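ADP-dependent (S)-NAD(P)H-hydrate dehydratase (Streptococcus mutans, PDB 3BGK) probably catalyses the ADP-dependent dehydration of the S-form of hydrated NAD(P)H, yielding AMP and phosphate and restoring the intact reduced coenzyme. Local coordinates at residues Met76-Cys81 with Val89-His94. Numbering follows the deposited sequence.
Sequences MAALAC and VTVATH
Between residues 76-81 of helix 71-83 and residues 89-94 of strand 88-93, the CA atoms of C81 and V89 come closest, 7.2 Å apart, and no hydrogen bond links the two segments. The pair is a worked example of how a crossover helix packs on a parallel sheet, residues i and i+3 of the helix meeting alternate residues of a strand: A78 faces V91, and C81, one turn further on, faces V89. The thiol of C81 does the closer touching: with SG anti to the backbone N (chi1 -170°), the sulfur reaches CG2 of V89 at 3.8 Å. Both valines keep CG1 anti to the backbone N, which leaves CG2 as the methyl that meets the helix, and CG2 of V91 comes to 4.2 Å from CB of A78. L101 of helix 98-104 touches both A78 and V91, and V61 of the neighbouring strand 60-64 packs on C81. Helix 71-83 is the beta-alpha-beta crossover between the adjacent parallel strands 60-64 and 88-93, within the three-layer alpha/beta sandwich of this carbohydrate-kinase-like family. The helix also packs against helix 249-263, where A80 meets T252 and M256 and C81 meets A258. The four touching residues are buried, and 148 Å² of surface is hidden between the segments. Methyl groups and a thiol sulfur meeting without a hydrogen bond imply van der Waals packing, without directional bonds.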
loop_
_atom_site.group_PDB
_atom_site.type_symbol
_atom_site.label_atom_id
_atom_site.label_comp_id
_atom_site.label_asym_id
_atom_site.label_seq_id
_atom_site.Cartn_x
_atom_site.Cartn_y
_atom_site.Cartn_z
HETATM N N MSE A 76 12.525 2.108 -4.730
HETATM C CA MSE A 76 13.242 2.619 -3.560
HETATM C C MSE A 76 14.080 3.840 -3.888
HETATM O O MSE A 76 14.210 4.748 -3.067
HETATM C CB MSE A 76 14.078 1.525 -2.909
HETATM C CG MSE A 76 13.235 0.563 -2.101
HETATM SE SE MSE A 76 14.257 -0.878 -1.303
HETATM C CE MSE A 76 14.909 -1.805 -2.898
ATOM N N ALA A 77 14.632 3.873 -5.097
ATOM C CA ALA A 77 15.307 5.069 -5.583
ATOM C C ALA A 77 14.289 6.193 -5.815
ATOM O O ALA A 77 14.533 7.342 -5.444
ATOM C CB ALA A 77 16.085 4.765 -6.844
ATOM N N ALA A 78 13.144 5.854 -6.405
ATOM C CA ALA A 78 12.072 6.826 -6.613
ATOM C C ALA A 78 11.610 7.445 -5.294
ATOM O O ALA A 78 11.554 8.668 -5.168
ATOM C CB ALA A 78 10.908 6.195 -7.345
ATOM N N LEU A 79 11.289 6.592 -4.320
ATOM C CA LEU A 79 10.894 7.030 -2.982
ATOM C C LEU A 79 11.903 7.996 -2.375
ATOM O O LEU A 79 11.520 9.029 -1.832
ATOM C CB LEU A 79 10.686 5.832 -2.048
ATOM C CG LEU A 79 9.332 5.112 -2.081
ATOM C CD1 LEU A 79 9.381 3.846 -1.228
ATOM C CD2 LEU A 79 8.195 6.021 -1.618
ATOM N N ALA A 80 13.188 7.666 -2.479
ATOM C CA ALA A 80 14.231 8.529 -1.945
ATOM C C ALA A 80 14.303 9.860 -2.688
ATOM O O ALA A 80 14.461 10.917 -2.071
ATOM C CB ALA A 80 15.574 7.828 -1.979
ATOM N N CYS A 81 14.167 9.801 -4.009
ATOM C CA CYS A 81 14.309 10.983 -4.851
ATOM C C CYS A 81 13.212 12.005 -4.598
ATOM O O CYS A 81 13.489 13.203 -4.520
ATOM C CB CYS A 81 14.336 10.598 -6.330
ATOM S SG CYS A 81 14.799 11.969 -7.404
ATOM N N VAL A 89 9.588 13.938 -10.488
ATOM C CA VAL A 89 10.257 12.650 -10.605
ATOM C C VAL A 89 9.496 11.786 -11.600
ATOM O O VAL A 89 8.285 11.603 -11.474
ATOM C CB VAL A 89 10.355 11.947 -9.230
ATOM C CG1 VAL A 89 10.962 10.543 -9.356
ATOM C CG2 VAL A 89 11.169 12.795 -8.262
ATOM N N THR A 90 10.216 11.267 -12.589
ATOM C CA THR A 90 9.633 10.432 -13.635
ATOM C C THR A 90 10.424 9.134 -13.706
ATOM O O THR A 90 11.650 9.148 -13.636
ATOM C CB THR A 90 9.664 11.151 -14.993
ATOM O OG1 THR A 90 9.116 12.464 -14.846
ATOM C CG2 THR A 90 8.860 10.393 -16.044
ATOM N N VAL A 91 9.714 8.016 -13.833
ATOM C CA VAL A 91 10.328 6.696 -13.803
ATOM C C VAL A 91 10.074 5.935 -15.107
ATOM O O VAL A 91 8.924 5.782 -15.535
ATOM C CB VAL A 91 9.805 5.858 -12.612
ATOM C CG1 VAL A 91 10.639 4.592 -12.442
ATOM C CG2 VAL A 91 9.807 6.674 -11.319
ATOM N N ALA A 92 11.156 5.484 -15.736
ATOM C CA ALA A 92 11.085 4.572 -16.868
ATOM C C ALA A 92 11.374 3.169 -16.344
ATOM O O ALA A 92 12.502 2.857 -15.942
ATOM C CB ALA A 92 12.094 4.965 -17.941
ATOM N N THR A 93 10.357 2.321 -16.341
ATOM C CA THR A 93 10.463 1.050 -15.652
ATOM C C THR A 93 9.706 -0.050 -16.395
ATOM O O THR A 93 9.113 0.195 -17.454
ATOM C CB THR A 93 10.025 1.186 -14.153
ATOM O OG1 THR A 93 10.223 -0.052 -13.470
ATOM C CG2 THR A 93 8.563 1.610 -14.018
ATOM N N HIS A 94 9.745 -1.266 -15.861
ATOM C CA HIS A 94 9.012 -2.353 -16.478
ATOM C C HIS A 94 7.502 -2.141 -16.328
ATOM O O HIS A 94 7.000 -1.871 -15.235
ATOM C CB HIS A 94 9.447 -3.710 -15.912
ATOM C CG HIS A 94 8.821 -4.881 -16.605
ATOM N ND1 HIS A 94 9.267 -5.352 -17.823
ATOM C CD2 HIS A 94 7.779 -5.671 -16.257
ATOM C CE1 HIS A 94 8.527 -6.383 -18.195
ATOM N NE2 HIS A 94 7.617 -6.597 -17.262
#